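Local coordinates for C2 domain protein (Ramazzottius varieornatus, PDB 7DF2), which binds calcium ions through its C2 domain, is found specifically in tardigrades and is probably secreted, its wider role being not established, at residues E44-R49 / Y183-W188; K55-L60 / D140-N145; S115-G120 / T195-S200; P70-F75 / M128-I133. One frame throughout, in Å; residues are numbered along the deposited sequence. Where two conformers were deposited one is given.

Interaction 1: residues E44-R49 / Y183-W188; sequences EMNVVR and YLRYRW. With GLC (alpha-D-glucopyranose), chain B.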
loop_
_atom_site.group_PDB
_atom_site.type_symbol
_atom_site.label_atom_id
_atom_site.label_comp_id
_atom_site.label_asym_id
_atom_site.label_seq_id
_atom_site.Cartn_x
_atom_site.Cartn_y
_atom_site.Cartn_z
ATOM N N GLU A 44 0.951 -7.232 -7.814
ATOM C CA GLU A 44 0.333 -5.965 -8.189
ATOM C C GLU A 44 -0.535 -5.493 -7.039
ATOM O O GLU A 44 -1.283 -6.285 -6.452
ATOM C CB GLU A 44 -0.502 -6.103 -9.466
ATOM C CG GLU A 44 0.317 -6.583 -10.658
ATOM C CD GLU A 44 -0.507 -6.656 -11.932
ATOM O OE1 GLU A 44 -1.730 -6.375 -11.884
ATOM O OE2 GLU A 44 0.064 -7.009 -12.977
ATOM N N MET A 45 -0.410 -4.212 -6.701
ATOM C CA MET A 45 -1.168 -3.594 -5.622
ATOM C C MET A 45 -1.982 -2.452 -6.207
ATOM O O MET A 45 -1.418 -1.487 -6.735
ATOM C CB MET A 45 -0.231 -3.091 -4.527
ATOM C CG MET A 45 -0.879 -2.193 -3.476
ATOM S SD MET A 45 0.418 -1.662 -2.326
ATOM C CE MET A 45 -0.495 -0.476 -1.330
ATOM N N ASN A 46 -3.302 -2.579 -6.138
ATOM C CA ASN A 46 -4.233 -1.591 -6.671
ATOM C C ASN A 46 -4.816 -0.816 -5.498
ATOM O O ASN A 46 -5.509 -1.394 -4.650
ATOM C CB ASN A 46 -5.325 -2.298 -7.471
ATOM C CG ASN A 46 -6.376 -1.362 -8.051
ATOM O OD1 ASN A 46 -7.558 -1.726 -8.098
ATOM N ND2 ASN A 46 -5.959 -0.208 -8.576
ATOM N N VAL A 47 -4.521 0.477 -5.432
ATOM C CA VAL A 47 -5.095 1.346 -4.410
ATOM C C VAL A 47 -6.374 1.930 -4.992
ATOM O O VAL A 47 -6.336 2.766 -5.897
ATOM C CB VAL A 47 -4.107 2.431 -3.976
ATOM C CG1 VAL A 47 -4.775 3.403 -2.992
ATOM C CG2 VAL A 47 -2.891 1.764 -3.346
ATOM N N VAL A 48 -7.516 1.462 -4.486
ATOM C CA VAL A 48 -8.796 1.773 -5.106
ATOM C C VAL A 48 -9.280 3.151 -4.681
ATOM O O VAL A 48 -9.551 4.020 -5.516
ATOM C CB VAL A 48 -9.832 0.687 -4.759
ATOM C CG1 VAL A 48 -11.182 1.031 -5.377
ATOM C CG2 VAL A 48 -9.316 -0.692 -5.233
ATOM N N ARG A 49 -9.378 3.372 -3.373
ATOM C CA ARG A 49 -9.827 4.659 -2.865
ATOM C C ARG A 49 -9.428 4.766 -1.404
ATOM O O ARG A 49 -9.075 3.774 -0.761
ATOM C CB ARG A 49 -11.338 4.831 -3.042
ATOM C CG ARG A 49 -12.153 3.809 -2.291
ATOM C CD ARG A 49 -13.645 4.065 -2.501
ATOM N NE ARG A 49 -14.403 3.145 -1.667
ATOM C CZ ARG A 49 -14.587 1.862 -1.953
ATOM N NH1 ARG A 49 -14.081 1.345 -3.073
ATOM N NH2 ARG A 49 -15.280 1.097 -1.118
ATOM N N TYR A 183 -8.922 1.283 0.547
ATOM C CA TYR A 183 -9.453 0.085 -0.077
ATOM C C TYR A 183 -8.435 -0.409 -1.082
ATOM O O TYR A 183 -8.002 0.355 -1.953
ATOM C CB TYR A 183 -10.800 0.360 -0.734
ATOM C CG TYR A 183 -11.847 0.662 0.315
ATOM C CD1 TYR A 183 -11.939 1.926 0.871
ATOM C CD2 TYR A 183 -12.695 -0.333 0.785
ATOM C CE1 TYR A 183 -12.878 2.208 1.878
ATOM C CE2 TYR A 183 -13.641 -0.062 1.774
ATOM C CZ TYR A 183 -13.723 1.213 2.311
ATOM O OH TYR A 183 -14.651 1.506 3.289
ATOM N N LEU A 184 -8.041 -1.673 -0.939
ATOM C CA LEU A 184 -6.938 -2.251 -1.700
ATOM C C LEU A 184 -7.386 -3.510 -2.423
ATOM O O LEU A 184 -8.304 -4.207 -1.982
ATOM C CB LEU A 184 -5.763 -2.616 -0.784
ATOM C CG LEU A 184 -5.178 -1.484 0.046
ATOM C CD1 LEU A 184 -4.114 -2.025 0.990
ATOM C CD2 LEU A 184 -4.597 -0.427 -0.895
ATOM N N ARG A 185 -6.712 -3.805 -3.533
ATOM C CA ARG A 185 -6.801 -5.113 -4.177
ATOM C C ARG A 185 -5.397 -5.550 -4.545
ATOM O O ARG A 185 -4.522 -4.715 -4.788
ATOM C CB ARG A 185 -7.635 -5.089 -5.464
ATOM C CG ARG A 185 -9.046 -4.601 -5.327
ATOM C CD ARG A 185 -9.797 -4.855 -6.628
ATOM N NE ARG A 185 -9.165 -4.239 -7.796
ATOM C CZ ARG A 185 -9.473 -4.554 -9.053
ATOM N NH1 ARG A 185 -10.388 -5.496 -9.293
ATOM N NH2 ARG A 185 -8.869 -3.942 -10.069
ATOM N N TYR A 186 -5.185 -6.859 -4.650
ATOM C CA TYR A 186 -3.893 -7.322 -5.120
ATOM C C TYR A 186 -4.076 -8.492 -6.065
ATOM O O TYR A 186 -5.113 -9.162 -6.075
ATOM C CB TYR A 186 -2.966 -7.735 -3.967
ATOM C CG TYR A 186 -3.394 -8.998 -3.263
ATOM C CD1 TYR A 186 -4.295 -8.956 -2.207
ATOM C CD2 TYR A 186 -2.880 -10.241 -3.641
ATOM C CE1 TYR A 186 -4.693 -10.122 -1.551
ATOM C CE2 TYR A 186 -3.270 -11.405 -2.994
ATOM C CZ TYR A 186 -4.172 -11.337 -1.950
ATOM O OH TYR A 186 -4.553 -12.492 -1.309
ATOM N N ARG A 187 -3.051 -8.679 -6.903
ATOM C CA ARG A 187 -2.855 -9.858 -7.739
ATOM C C ARG A 187 -1.437 -10.363 -7.517
ATOM O O ARG A 187 -0.533 -9.588 -7.189
ATOM C CB ARG A 187 -3.044 -9.557 -9.248
ATOM C CG ARG A 187 -4.477 -9.479 -9.706
ATOM C CD ARG A 187 -4.645 -9.686 -11.207
ATOM N NE ARG A 187 -3.681 -8.926 -12.001
ATOM C CZ ARG A 187 -3.337 -9.241 -13.248
ATOM N NH1 ARG A 187 -3.878 -10.301 -13.834
ATOM N NH2 ARG A 187 -2.455 -8.504 -13.912
ATOM N N TRP A 188 -1.227 -11.663 -7.718
ATOM C CA TRP A 188 0.148 -12.125 -7.799
ATOM C C TRP A 188 0.192 -13.417 -8.596
ATOM O O TRP A 188 -0.760 -14.204 -8.594
ATOM C CB TRP A 188 0.818 -12.300 -6.425
ATOM C CG TRP A 188 0.138 -13.184 -5.414
ATOM C CD1 TRP A 188 -1.112 -13.743 -5.483
ATOM C CD2 TRP A 188 0.695 -13.598 -4.170
ATOM N NE1 TRP A 188 -1.363 -14.477 -4.341
ATOM C CE2 TRP A 188 -0.263 -14.407 -3.526
ATOM C CE3 TRP A 188 1.921 -13.374 -3.540
ATOM C CZ2 TRP A 188 -0.032 -14.986 -2.279
ATOM C CZ3 TRP A 188 2.145 -13.948 -2.297
ATOM C CH2 TRP A 188 1.174 -14.743 -1.684
HETATM C C1 GLC B . -17.464 2.780 -8.402
HETATM C C2 GLC B . -17.722 3.723 -7.218
HETATM C C3 GLC B . -16.446 4.017 -6.420
HETATM C C4 GLC B . -15.630 2.744 -6.181
HETATM C C5 GLC B . -15.575 1.886 -7.444
HETATM C C6 GLC B . -14.805 0.592 -7.214
HETATM O O2 GLC B . -18.326 4.931 -7.636
HETATM O O3 GLC B . -16.781 4.604 -5.174
HETATM O O4 GLC B . -14.315 3.048 -5.742
HETATM O O5 GLC B . -16.894 1.608 -7.881
HETATM O O6 GLC B . -13.973 0.376 -8.331
#

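Interaction 2: residues K55-L60 / D140-N145; sequences KSHTGL and DDKIDN. With CA (calcium ion), chain C.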
loop_
_atom_site.group_PDB
_atom_site.type_symbol
_atom_site.label_atom_id
_atom_site.label_comp_id
_atom_site.label_asym_id
_atom_site.label_seq_id
_atom_site.Cartn_x
_atom_site.Cartn_y
_atom_site.Cartn_z
ATOM N N LYS A 55 -10.447 13.762 8.238
ATOM C CA LYS A 55 -9.795 13.918 9.530
ATOM C C LYS A 55 -8.333 13.496 9.493
ATOM O O LYS A 55 -7.941 12.565 8.779
ATOM C CB LYS A 55 -10.520 13.098 10.587
ATOM C CG LYS A 55 -11.931 13.608 10.869
ATOM C CD LYS A 55 -12.654 12.700 11.854
ATOM C CE LYS A 55 -14.096 13.154 12.054
ATOM N NZ LYS A 55 -14.778 12.355 13.118
ATOM N N SER A 56 -7.545 14.170 10.327
ATOM C CA SER A 56 -6.193 13.776 10.658
ATOM C C SER A 56 -6.245 12.602 11.637
ATOM O O SER A 56 -7.299 12.270 12.181
ATOM C CB SER A 56 -5.457 14.950 11.294
ATOM O OG SER A 56 -5.306 16.016 10.379
ATOM N N HIS A 57 -5.083 11.999 11.908
ATOM C CA HIS A 57 -5.058 10.830 12.784
ATOM C C HIS A 57 -5.518 11.155 14.204
ATOM O O HIS A 57 -5.921 10.240 14.934
ATOM C CB HIS A 57 -3.655 10.228 12.830
ATOM C CG HIS A 57 -2.663 11.074 13.557
ATOM N ND1 HIS A 57 -2.225 10.781 14.832
ATOM C CD2 HIS A 57 -2.025 12.212 13.192
ATOM C CE1 HIS A 57 -1.352 11.696 15.214
ATOM N NE2 HIS A 57 -1.212 12.575 14.236
ATOM N N THR A 58 -5.462 12.429 14.611
ATOM C CA THR A 58 -5.964 12.845 15.924
ATOM C C THR A 58 -7.478 12.850 16.019
ATOM O O THR A 58 -8.009 13.003 17.131
ATOM C CB THR A 58 -5.488 14.262 16.243
ATOM O OG1 THR A 58 -5.955 15.120 15.198
ATOM C CG2 THR A 58 -3.967 14.322 16.314
ATOM N N GLY A 59 -8.186 12.781 14.898
ATOM C CA GLY A 59 -9.614 13.007 14.897
ATOM C C GLY A 59 -10.034 14.436 14.626
ATOM O O GLY A 59 -11.232 14.675 14.395
ATOM N N LEU A 60 -9.098 15.391 14.662
ATOM C CA LEU A 60 -9.371 16.744 14.205
ATOM C C LEU A 60 -9.572 16.747 12.692
ATOM O O LEU A 60 -9.089 15.856 11.988
ATOM C CB LEU A 60 -8.219 17.677 14.559
ATOM C CG LEU A 60 -7.973 18.013 16.029
ATOM C CD1 LEU A 60 -6.698 18.862 16.142
ATOM C CD2 LEU A 60 -9.165 18.740 16.617
ATOM N N ASP A 140 3.775 18.461 7.026
ATOM C CA ASP A 140 2.894 17.318 6.854
ATOM C C ASP A 140 1.960 17.222 8.048
ATOM O O ASP A 140 2.361 17.484 9.181
ATOM C CB ASP A 140 3.688 16.014 6.746
ATOM C CG ASP A 140 4.460 15.898 5.453
ATOM O OD1 ASP A 140 4.290 16.761 4.569
ATOM O OD2 ASP A 140 5.235 14.928 5.325
ATOM N N ASP A 141 0.727 16.810 7.789
ATOM C CA ASP A 141 -0.314 16.638 8.802
ATOM C C ASP A 141 -0.809 15.207 8.600
ATOM O O ASP A 141 -1.542 14.944 7.646
ATOM C CB ASP A 141 -1.413 17.686 8.581
ATOM C CG ASP A 141 -2.548 17.619 9.581
ATOM O OD1 ASP A 141 -2.749 16.587 10.256
ATOM O OD2 ASP A 141 -3.282 18.629 9.656
ATOM N N LYS A 142 -0.386 14.279 9.463
ATOM C CA LYS A 142 -0.608 12.861 9.179
ATOM C C LYS A 142 -2.091 12.502 9.188
ATOM O O LYS A 142 -2.832 12.842 10.125
ATOM C CB LYS A 142 0.153 11.993 10.184
ATOM C CG LYS A 142 -0.096 10.488 10.031
ATOM C CD LYS A 142 0.476 9.720 11.232
ATOM C CE LYS A 142 0.376 8.221 11.025
ATOM N NZ LYS A 142 0.978 7.493 12.182
ATOM N N ILE A 143 -2.534 11.839 8.116
ATOM C CA ILE A 143 -3.866 11.252 8.086
ATOM C C ILE A 143 -3.755 9.864 8.693
ATOM O O ILE A 143 -4.297 9.618 9.775
ATOM C CB ILE A 143 -4.462 11.250 6.667
ATOM C CG1 ILE A 143 -4.707 12.698 6.250
ATOM C CG2 ILE A 143 -5.785 10.497 6.636
ATOM C CD1 ILE A 143 -4.908 12.877 4.793
ATOM N N ASP A 144 -3.029 8.955 8.040
ATOM C CA ASP A 144 -2.760 7.667 8.671
ATOM C C ASP A 144 -1.751 6.882 7.850
ATOM O O ASP A 144 -1.447 7.215 6.698
ATOM C CB ASP A 144 -4.028 6.828 8.864
ATOM C CG ASP A 144 -4.101 6.210 10.264
ATOM O OD1 ASP A 144 -3.026 5.850 10.784
ATOM O OD2 ASP A 144 -5.212 6.102 10.845
ATOM N N ASN A 145 -1.225 5.835 8.490
ATOM C CA ASN A 145 -0.532 4.736 7.830
ATOM C C ASN A 145 -1.479 3.539 7.785
ATOM O O ASN A 145 -2.249 3.303 8.721
ATOM C CB ASN A 145 0.753 4.350 8.572
ATOM C CG ASN A 145 1.795 5.460 8.589
ATOM O OD1 ASN A 145 1.902 6.247 7.655
ATOM N ND2 ASN A 145 2.588 5.507 9.655
HETATM CA CA CA C . -3.879 20.486 8.141
HETATM O O HOH W 1 -3.997 22.132 9.881
#

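Interaction 3: residues S115-G120 / T195-S200; sequences SRDVCG and TCRPSS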
loop_
_atom_site.group_PDB
_atom_site.type_symbol
_atom_site.label_atom_id
_atom_site.label_comp_id
_atom_site.label_asym_id
_atom_site.label_seq_id
_atom_site.Cartn_x
_atom_site.Cartn_y
_atom_site.Cartn_z
ATOM N N SER A 115 3.633 -2.295 -8.844
ATOM C CA SER A 115 3.988 -3.706 -8.769
ATOM C C SER A 115 5.440 -3.885 -8.344
ATOM O O SER A 115 6.271 -2.975 -8.439
ATOM C CB SER A 115 3.733 -4.449 -10.091
ATOM O OG SER A 115 4.597 -3.983 -11.104
ATOM N N ARG A 116 5.722 -5.092 -7.854
ATOM C CA ARG A 116 7.045 -5.457 -7.379
ATOM C C ARG A 116 7.199 -6.960 -7.502
ATOM O O ARG A 116 6.228 -7.708 -7.356
ATOM C CB ARG A 116 7.257 -5.021 -5.923
ATOM C CG ARG A 116 8.681 -5.266 -5.421
ATOM C CD ARG A 116 8.853 -4.838 -3.964
ATOM N NE ARG A 116 10.233 -5.042 -3.532
ATOM C CZ ARG A 116 10.681 -4.790 -2.304
ATOM N NH1 ARG A 116 9.858 -4.312 -1.375
ATOM N NH2 ARG A 116 11.953 -5.019 -2.001
ATOM N N ASP A 117 8.431 -7.401 -7.756
ATOM C CA ASP A 117 8.712 -8.811 -7.975
ATOM C C ASP A 117 9.481 -9.413 -6.810
ATOM O O ASP A 117 10.244 -8.728 -6.118
ATOM C CB ASP A 117 9.536 -9.029 -9.246
ATOM C CG ASP A 117 8.877 -8.469 -10.480
ATOM O OD1 ASP A 117 7.665 -8.197 -10.439
ATOM O OD2 ASP A 117 9.578 -8.314 -11.496
ATOM N N VAL A 118 9.300 -10.720 -6.637
ATOM C CA VAL A 118 10.090 -11.526 -5.715
ATOM C C VAL A 118 10.887 -12.491 -6.578
ATOM O O VAL A 118 10.308 -13.227 -7.384
ATOM C CB VAL A 118 9.209 -12.282 -4.713
ATOM C CG1 VAL A 118 10.042 -13.296 -3.938
ATOM C CG2 VAL A 118 8.524 -11.300 -3.756
ATOM N N CYS A 119 12.206 -12.493 -6.422
ATOM C CA CYS A 119 13.070 -13.192 -7.374
ATOM C C CYS A 119 13.904 -14.269 -6.672
ATOM O O CYS A 119 15.098 -14.094 -6.429
ATOM C CB CYS A 119 13.922 -12.174 -8.085
ATOM S SG CYS A 119 12.918 -10.930 -8.988
ATOM N N GLY A 120 13.269 -15.399 -6.377
ATOM C CA GLY A 120 13.955 -16.564 -5.871
ATOM C C GLY A 120 13.990 -16.656 -4.365
ATOM O O GLY A 120 14.286 -17.727 -3.828
ATOM N N THR A 195 12.493 -12.529 -16.462
ATOM C CA THR A 195 11.737 -11.279 -16.438
ATOM C C THR A 195 11.632 -10.675 -15.047
ATOM O O THR A 195 10.969 -9.647 -14.879
ATOM C CB THR A 195 10.325 -11.502 -16.995
ATOM O OG1 THR A 195 9.549 -12.247 -16.053
ATOM C CG2 THR A 195 10.368 -12.282 -18.302
ATOM N N CYS A 196 12.258 -11.287 -14.048
ATOM C CA CYS A 196 12.087 -10.851 -12.670
ATOM C C CYS A 196 12.963 -9.631 -12.393
ATOM O O CYS A 196 14.163 -9.638 -12.681
ATOM C CB CYS A 196 12.424 -12.013 -11.733
ATOM S SG CYS A 196 11.580 -11.994 -10.136
ATOM N N ARG A 197 12.354 -8.554 -11.834
ATOM C CA ARG A 197 13.102 -7.312 -11.659
ATOM C C ARG A 197 13.674 -7.234 -10.252
ATOM O O ARG A 197 12.928 -7.438 -9.280
ATOM C CB ARG A 197 12.205 -6.096 -11.902
ATOM C CG ARG A 197 11.431 -6.125 -13.206
ATOM C CD ARG A 197 10.275 -5.137 -13.144
ATOM N NE ARG A 197 9.212 -5.587 -12.250
ATOM C CZ ARG A 197 8.248 -4.789 -11.793
ATOM N NH1 ARG A 197 8.241 -3.514 -12.148
ATOM N NH2 ARG A 197 7.303 -5.258 -10.988
ATOM N N PRO A 198 14.966 -6.938 -10.096
ATOM C CA PRO A 198 15.517 -6.716 -8.752
ATOM C C PRO A 198 14.924 -5.476 -8.101
ATOM O O PRO A 198 14.500 -4.532 -8.774
ATOM C CB PRO A 198 17.023 -6.540 -9.001
ATOM C CG PRO A 198 17.266 -7.075 -10.391
ATOM C CD PRO A 198 15.997 -6.828 -11.145
ATOM N N SER A 199 14.906 -5.487 -6.771
ATOM C CA SER A 199 14.311 -4.406 -5.994
ATOM C C SER A 199 14.889 -4.443 -4.586
ATOM O O SER A 199 15.499 -5.431 -4.169
ATOM C CB SER A 199 12.787 -4.529 -5.945
ATOM O OG SER A 199 12.417 -5.691 -5.221
ATOM N N SER A 200 14.669 -3.355 -3.849
ATOM C CA SER A 200 15.115 -3.263 -2.466
ATOM C C SER A 200 14.193 -2.326 -1.698
ATOM O O SER A 200 13.647 -1.369 -2.256
ATOM C CB SER A 200 16.557 -2.754 -2.368
ATOM O OG SER A 200 16.694 -1.514 -3.043
HETATM O O HOH W 2 5.980 -1.771 -11.691
HETATM O O HOH W 3 14.017 -7.470 -2.758
HETATM O O HOH W 4 10.628 -5.712 -8.445
HETATM O O HOH W 5 12.777 -7.909 -6.454
#

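Interaction 4: residues P70-F75 / M128-I133; sequences PKIIAF and MRVRAI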
loop_
_atom_site.group_PDB
_atom_site.type_symbol
_atom_site.label_atom_id
_atom_site.label_comp_id
_atom_site.label_asym_id
_atom_site.label_seq_id
_atom_site.Cartn_x
_atom_site.Cartn_y
_atom_site.Cartn_z
ATOM N N PRO A 70 -4.554 15.783 0.216
ATOM C CA PRO A 70 -3.870 14.510 0.453
ATOM C C PRO A 70 -2.682 14.305 -0.475
ATOM O O PRO A 70 -2.746 14.560 -1.683
ATOM C CB PRO A 70 -4.962 13.469 0.194
ATOM C CG PRO A 70 -5.867 14.138 -0.787
ATOM C CD PRO A 70 -5.866 15.592 -0.422
ATOM N N LYS A 71 -1.580 13.872 0.118
ATOM C CA LYS A 71 -0.491 13.231 -0.601
ATOM C C LYS A 71 -0.502 11.784 -0.140
ATOM O O LYS A 71 -0.362 11.511 1.059
ATOM C CB LYS A 71 0.863 13.890 -0.315
ATOM C CG LYS A 71 2.026 13.214 -1.075
ATOM C CD LYS A 71 3.335 14.004 -0.910
ATOM C CE LYS A 71 4.493 13.302 -1.623
ATOM N NZ LYS A 71 5.787 14.035 -1.466
ATOM N N ILE A 72 -0.705 10.865 -1.077
ATOM C CA ILE A 72 -0.901 9.456 -0.760
ATOM C C ILE A 72 0.189 8.665 -1.459
ATOM O O ILE A 72 0.359 8.785 -2.676
ATOM C CB ILE A 72 -2.305 8.982 -1.186
ATOM C CG1 ILE A 72 -3.365 9.814 -0.457
ATOM C CG2 ILE A 72 -2.483 7.493 -0.884
ATOM C CD1 ILE A 72 -4.811 9.585 -0.939
ATOM N N ILE A 73 0.933 7.871 -0.695
ATOM C CA ILE A 73 2.076 7.130 -1.218
ATOM C C ILE A 73 1.927 5.661 -0.843
ATOM O O ILE A 73 1.284 5.317 0.152
ATOM C CB ILE A 73 3.418 7.696 -0.690
ATOM C CG1 ILE A 73 3.537 7.467 0.821
ATOM C CG2 ILE A 73 3.525 9.196 -0.992
ATOM C CD1 ILE A 73 4.808 8.071 1.417
ATOM N N ALA A 74 2.511 4.782 -1.664
ATOM C CA ALA A 74 2.303 3.347 -1.517
ATOM C C ALA A 74 3.584 2.575 -1.803
ATOM O O ALA A 74 4.467 3.030 -2.537
ATOM C CB ALA A 74 1.192 2.834 -2.446
ATOM N N PHE A 75 3.661 1.378 -1.219
ATOM C CA PHE A 75 4.822 0.509 -1.383
ATOM C C PHE A 75 4.408 -0.934 -1.120
ATOM O O PHE A 75 3.612 -1.193 -0.213
ATOM C CB PHE A 75 5.937 0.941 -0.421
ATOM C CG PHE A 75 7.259 0.257 -0.666
ATOM C CD1 PHE A 75 8.122 0.724 -1.650
ATOM C CD2 PHE A 75 7.640 -0.835 0.100
ATOM C CE1 PHE A 75 9.348 0.108 -1.866
ATOM C CE2 PHE A 75 8.862 -1.455 -0.114
ATOM C CZ PHE A 75 9.710 -0.982 -1.103
ATOM N N MET A 128 1.273 -4.718 2.077
ATOM C CA MET A 128 0.876 -3.554 1.293
ATOM C C MET A 128 0.853 -2.358 2.239
ATOM O O MET A 128 0.151 -2.393 3.256
ATOM C CB MET A 128 -0.492 -3.785 0.658
ATOM C CG MET A 128 -0.478 -4.888 -0.389
ATOM S SD MET A 128 -2.083 -5.078 -1.183
ATOM C CE MET A 128 -3.022 -5.973 0.044
ATOM N N ARG A 129 1.656 -1.336 1.942
ATOM C CA ARG A 129 1.812 -0.176 2.819
ATOM C C ARG A 129 1.302 1.061 2.096
ATOM O O ARG A 129 1.645 1.288 0.933
ATOM C CB ARG A 129 3.276 0.030 3.233
ATOM C CG ARG A 129 3.833 -1.062 4.134
ATOM C CD ARG A 129 5.197 -0.644 4.675
ATOM N NE ARG A 129 5.767 -1.680 5.528
ATOM C CZ ARG A 129 5.582 -1.755 6.842
ATOM N NH1 ARG A 129 4.837 -0.849 7.473
ATOM N NH2 ARG A 129 6.146 -2.738 7.529
ATOM N N VAL A 130 0.493 1.869 2.786
ATOM C CA VAL A 130 0.036 3.151 2.264
ATOM C C VAL A 130 0.199 4.186 3.364
ATOM O O VAL A 130 -0.095 3.915 4.535
ATOM C CB VAL A 130 -1.439 3.113 1.798
ATOM C CG1 VAL A 130 -1.918 4.506 1.373
ATOM C CG2 VAL A 130 -1.626 2.128 0.646
ATOM N N ARG A 131 0.683 5.363 2.996
ATOM C CA ARG A 131 0.715 6.484 3.928
ATOM C C ARG A 131 0.006 7.675 3.302
ATOM O O ARG A 131 0.258 8.026 2.142
ATOM C CB ARG A 131 2.149 6.854 4.316
ATOM C CG ARG A 131 2.240 8.146 5.168
ATOM C CD ARG A 131 3.687 8.350 5.634
ATOM N NE ARG A 131 3.878 9.587 6.379
ATOM C CZ ARG A 131 3.689 9.705 7.691
ATOM N NH1 ARG A 131 3.301 8.661 8.404
ATOM N NH2 ARG A 131 3.895 10.869 8.290
ATOM N N ALA A 132 -0.883 8.295 4.069
ATOM C CA ALA A 132 -1.598 9.479 3.623
ATOM C C ALA A 132 -1.318 10.619 4.586
ATOM O O ALA A 132 -1.428 10.448 5.802
ATOM C CB ALA A 132 -3.108 9.216 3.538
ATOM N N ILE A 133 -0.955 11.781 4.047
ATOM C CA ILE A 133 -0.796 12.986 4.857
ATOM C C ILE A 133 -1.587 14.098 4.192
ATOM O O ILE A 133 -1.857 14.076 2.989
ATOM C CB ILE A 133 0.680 13.426 5.052
ATOM C CG1 ILE A 133 1.321 13.792 3.716
ATOM C CG2 ILE A 133 1.494 12.321 5.694
ATOM C CD1 ILE A 133 1.430 15.279 3.461
HETATM O O HOH W 6 1.938 10.554 2.231
#

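Interaction 1: residues E44-R49 / Y183-W188
In the conformer given, Arg49 lays its guanidinium flat over one face of the Tyr183 ring. The planes are 16° apart, and Arg49 CZ sits 3.9 Å from the centroid, a cation-pi stack. Arg49 NH1 makes a salt bridge to Glu169 and weakly hydrogen-bonds glucose O4. On the same face of the sheet, Arg187, also in one of two conformers, reaches Glu44 side-on. Arg187 NH2 is 3.0 Å from Glu44 OE1, and NE meets the same oxygen, both from above the carboxylate plane. A chi3 of -46° swings the guanidinium across. Glu44 OE2 also bonds Tyr189 OH. Arg185 NE lies 3.0 Å from Asn46 OD1, in the amide plane and on a lone pair, while Arg185 NH2 comes from above that plane. Asn46 ND2 turns to Asp111 and Lys112. Val47 CG2 meets Leu184 CD2 at 3.7 Å on the other face. The strands are the middle pair of a four-stranded antiparallel sheet, between strands 107-119 and 170-173. Met45 and Leu184 pack on Met128 of the facing sheet.

Interaction 2: residues K55-L60 / D140-N145
Ser56 and Asp141 meet through their oxygens. Ser56 OG donates to Asp141 OD1 at 2.6 Å, coming in 37° above the carboxylate plane. The other oxygen, Asp141 OD2, binds calcium at 2.5 Å. The carboxylate is thus shared: one oxygen faces the loop and the other the metal. Asp141 has CG anti to its backbone N (chi1 -179°), which carries the carboxylate out from the strand to the ion. A valine in place of Ser56 would probably leave Asp141 OD1 without this donor and let the carboxylate turn more easily about its calcium bond.

His57 and Lys142 cross at about a right angle. The extended Lys142 chain runs over one ring face, with CD 4.3 Å from the centroid, a CH-pi contact. Thr58 CG2 lies over the opposite face. The ring edge near CD2 is turned to Lys142 O, which also accepts from His57 N at 3.0 Å. Lys142 NZ goes on to salt bridges with Asp176 and Glu175. Ser56 to Gly59 form a type I turn, and Thr58 OG1 makes an ST turn with Leu60 N.

The backbone O of Cys62 and the carboxylates of Asp63, Asp134 and Asp136 bind the same ion, and a water lies 2.4 Å from it. Aspartates from several loops gathered round calcium at one end of a beta sandwich are characteristic of C2 domains.

Interaction 3: residues S115-G120 / T195-S200
Cys119 and Cys196 form a disulfide that ties strand 107-119 to the loop after strand 181-190. Cys119 SG and Cys196 SG are 2.1 Å apart, with chi3 -97°. Beside it, Arg197 grips Asp117 side-on. Arg197 NE meets Asp117 OD2 at 2.9 Å and NH2 meets OD1 at 3.0 Å, both in the guanidinium plane but from above the carboxylate plane. Asp117 OD2 also takes the backbone N of Arg197 on its anti lone pair. The Arg197 chain turns back at chi3 (-71°), which sets its guanidinium beside the acid. An asparagine at Asp117 would probably lose the salt bridge and leave the Arg197 charge without its mate. Further out, Ser115 OG accepts from Arg197 NH2, and Arg42 forms a second salt bridge with Asp117 OD1. The extended Arg116 chain reaches Ser199 OG with NE, while its guanidinium also meets Glu79 and Asn201. One water donates to Asp117 O at 2.7 Å and to Arg197 O at 2.9 Å, and accepts from Ser199 OG at 2.6 Å.

Interaction 4: residues P70-F75 / M128-I133
Two antiparallel strands of the second sheet of the C2 sandwich pair here, Pro70-Phe75 with Met128-Ile133. Lys71 with Ile133, Ile73 with Arg131 and Phe75 with Arg129 are hydrogen-bonded pairs. Each gives two backbone bonds; Ile73 N to Arg131 O is 2.9 Å. On the face of Ile72, Ala74, Val130 and Ala132 the contacts are apolar. Ile72 splits its branches between two partners: CG2 touches Val130 CG1 at 3.8 Å and CG1 touches Ala132 CB at 4.0 Å. Met45 and Leu50 of strand 41-51 pack on this face. On the other face Ile73 CG1 lies 3.8 Å from Arg131 CB, the two chains side by side. Ile73 CG1 sits between the backbone N and the carbonyl carbon (chi1 67°), which brings it against Arg131. The Arg131 end leads away to Asn145 and makes a cation-pi contact with Tyr92. One water donates to Lys71 O at 2.8 Å and Arg131 O at 3.0 Å. One apolar face turned to strand 41-51 of the other sheet is as expected for the C2 beta sandwich.

In the fold
Interactions 1 and 4 lie in facing sheets, with centres 13 Å apart. They meet in the core, where Met45 CE is 3.5 Å from Val130 CG2. Interaction 2 joins the sheet of interaction 4, with Asp144 O 2.9 Å from Ala132 N. It is the one of the four with a direct calcium ligand. Pro70 of interaction 4 is about 7 Å from a calcium ion by nearest side-chain atoms. Interaction 3 sits far from this metal end, its centre 33 Å from that of interaction 2. It touches interaction 1 through Ser115 CB and Glu44 CG, 4.1 Å apart. The glucose beside interaction 1 lies about 12 Å from the nearest side-chain atom of Ile72 in interaction 4.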